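Local coordinates for uncharacterized protein DUF2179 (Eubacterium ventriosum, PDB 3HLU) that is of unknown function but forms the C-terminal DUF2179 domain of a YitT-family membrane protein, at residues V11-A16 / A73-S78. Sequence-based numbering, arbitrary orientation.
Sequences VYIVSA and AFMIVS
Strands 9-14 and 74-77 pair antiparallel in the β-sheet of a βαββαβ domain, the first and last strands of the fold lying side by side. Tyr12 and Ile76 form one hydrogen-bonded pair, with Tyr12 N to Ile76 O at 2.9 Å and nearly straight (171°) and Ile76 N to Tyr12 O at 2.7 Å; Val14 and Phe74 form the next, again bonded both ways. On the face that carries these four residues, Val14 lies under the Phe74 ring in a CH-π contact, its CB 3.7 Å from the ring centroid and set toward the rim, while CG1 lies against CE1 and CG2 against CZ and CE2. Phe74 achieves this because its CG sits between the backbone N and the carbonyl carbon (chi1 61°), which brings the ring over Val14 on the paired strand. A serine in place of Phe74 would probably leave Val14 without this aromatic cover and weaken packing against Ala38 of the second subunit. Tyr12 meets Ile76 more loosely, CD1 to CB at 4.2 Å. On the other face Ile13 CG1 lies alongside Met75 CG (3.6 Å), the latter a selenomethionine, and Val11 CG2 touches Val77 CG2 at 4.1 Å. Beyond the strand, Ser15 CB abuts Ala73 CB at 3.5 Å, and Asp70 accepts a hydrogen bond from Ser15 OG. Tyr12 OH and Ser78 OG are hydrogen-bonded to Ser78 OG and Tyr12 OH of the second subunit, respectively, and Phe74 and Met75 pair antiparallel with a strand of that chain, extending the sheet. Ile13 and Met75 pack on helix 56-67, Ile13 also on helix 18-28, and strand 48-54 flanks the other edge of strand 9-14.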
loop_
_atom_site.group_PDB
_atom_site.type_symbol
_atom_site.label_atom_id
_atom_site.label_comp_id
_atom_site.label_asym_id
_atom_site.label_seq_id
_atom_site.Cartn_x
_atom_site.Cartn_y
_atom_site.Cartn_z
ATOM N N VAL A 11 -6.863 -4.682 -5.021
ATOM C CA VAL A 11 -5.531 -5.024 -4.542
ATOM C C VAL A 11 -4.458 -4.023 -4.917
ATOM O O VAL A 11 -4.382 -3.562 -6.038
ATOM C CB VAL A 11 -5.113 -6.415 -5.016
ATOM C CG1 VAL A 11 -3.641 -6.638 -4.778
ATOM C CG2 VAL A 11 -5.929 -7.456 -4.300
ATOM N N TYR A 12 -3.617 -3.690 -3.956
ATOM C CA TYR A 12 -2.473 -2.848 -4.250
ATOM C C TYR A 12 -1.195 -3.667 -4.129
ATOM O O TYR A 12 -1.025 -4.444 -3.204
ATOM C CB TYR A 12 -2.444 -1.636 -3.327
ATOM C CG TYR A 12 -3.773 -0.911 -3.250
ATOM C CD1 TYR A 12 -4.722 -1.268 -2.305
ATOM C CD2 TYR A 12 -4.076 0.133 -4.121
ATOM C CE1 TYR A 12 -5.935 -0.606 -2.226
ATOM C CE2 TYR A 12 -5.289 0.803 -4.047
ATOM C CZ TYR A 12 -6.213 0.427 -3.095
ATOM O OH TYR A 12 -7.432 1.067 -3.015
ATOM N N ILE A 13 -0.312 -3.518 -5.098
ATOM C CA ILE A 13 0.920 -4.249 -5.065
ATOM C C ILE A 13 2.026 -3.236 -4.961
ATOM O O ILE A 13 2.153 -2.363 -5.819
ATOM C CB ILE A 13 1.094 -5.086 -6.329
ATOM C CG1 ILE A 13 0.004 -6.149 -6.394
ATOM C CG2 ILE A 13 2.490 -5.711 -6.393
ATOM C CD1 ILE A 13 -0.012 -6.900 -7.693
ATOM N N VAL A 14 2.803 -3.345 -3.884
ATOM C CA VAL A 14 3.970 -2.509 -3.682
ATOM C C VAL A 14 5.233 -3.231 -4.094
ATOM O O VAL A 14 5.595 -4.229 -3.495
ATOM C CB VAL A 14 4.150 -2.162 -2.211
ATOM C CG1 VAL A 14 5.337 -1.218 -2.048
ATOM C CG2 VAL A 14 2.879 -1.568 -1.640
ATOM N N SER A 15 5.929 -2.713 -5.098
ATOM C CA SER A 15 7.181 -3.314 -5.498
ATOM C C SER A 15 8.066 -2.362 -6.271
ATOM O O SER A 15 7.595 -1.601 -7.099
ATOM C CB SER A 15 6.926 -4.544 -6.347
ATOM O OG SER A 15 8.087 -4.903 -7.070
ATOM N N ALA A 16 9.363 -2.425 -6.004
ATOM C CA ALA A 16 10.336 -1.678 -6.779
ATOM C C ALA A 16 10.310 -2.112 -8.244
ATOM O O ALA A 16 10.460 -1.277 -9.151
ATOM C CB ALA A 16 11.727 -1.861 -6.195
ATOM N N ALA A 73 8.370 -7.618 -2.717
ATOM C CA ALA A 73 7.052 -7.100 -3.048
ATOM C C ALA A 73 6.000 -7.597 -2.065
ATOM O O ALA A 73 6.149 -8.644 -1.432
ATOM C CB ALA A 73 6.671 -7.480 -4.462
ATOM N N PHE A 74 4.935 -6.823 -1.934
ATOM C CA PHE A 74 3.795 -7.259 -1.151
ATOM C C PHE A 74 2.509 -6.609 -1.659
ATOM O O PHE A 74 2.531 -5.704 -2.497
ATOM C CB PHE A 74 4.000 -6.973 0.333
ATOM C CG PHE A 74 4.180 -5.528 0.640
ATOM C CD1 PHE A 74 5.407 -4.917 0.451
ATOM C CD2 PHE A 74 3.122 -4.768 1.093
ATOM C CE1 PHE A 74 5.575 -3.573 0.721
ATOM C CE2 PHE A 74 3.288 -3.425 1.371
ATOM C CZ PHE A 74 4.518 -2.826 1.188
HETATM N N MSE A 75 1.392 -7.086 -1.126
HETATM C CA MSE A 75 0.077 -6.703 -1.593
HETATM C C MSE A 75 -0.766 -6.231 -0.442
HETATM O O MSE A 75 -0.732 -6.802 0.636
HETATM C CB MSE A 75 -0.615 -7.902 -2.238
HETATM C CG MSE A 75 0.052 -8.374 -3.503
HETATM SE SE MSE A 75 -0.817 -9.939 -4.264
HETATM C CE MSE A 75 -0.074 -11.301 -3.091
ATOM N N ILE A 76 -1.540 -5.190 -0.680
ATOM C CA ILE A 76 -2.567 -4.803 0.259
ATOM C C ILE A 76 -3.926 -5.150 -0.307
ATOM O O ILE A 76 -4.317 -4.658 -1.363
ATOM C CB ILE A 76 -2.492 -3.313 0.596
ATOM C CG1 ILE A 76 -1.127 -3.003 1.212
ATOM C CG2 ILE A 76 -3.608 -2.936 1.539
ATOM C CD1 ILE A 76 -0.750 -1.547 1.154
ATOM N N VAL A 77 -4.630 -6.018 0.404
ATOM C CA VAL A 77 -5.947 -6.479 -0.004
ATOM C C VAL A 77 -7.058 -5.739 0.739
ATOM O O VAL A 77 -7.361 -6.052 1.898
ATOM C CB VAL A 77 -6.109 -7.974 0.275
ATOM C CG1 VAL A 77 -7.514 -8.418 -0.087
ATOM C CG2 VAL A 77 -5.043 -8.772 -0.474
ATOM N N SER A 78 -7.674 -4.784 0.041
ATOM C CA SER A 78 -8.665 -3.851 0.604
ATOM C C SER A 78 -9.789 -4.498 1.421
ATOM O O SER A 78 -10.338 -5.535 1.034
ATOM C CB SER A 78 -9.259 -3.008 -0.529
ATOM O OG SER A 78 -9.099 -1.610 -0.282
#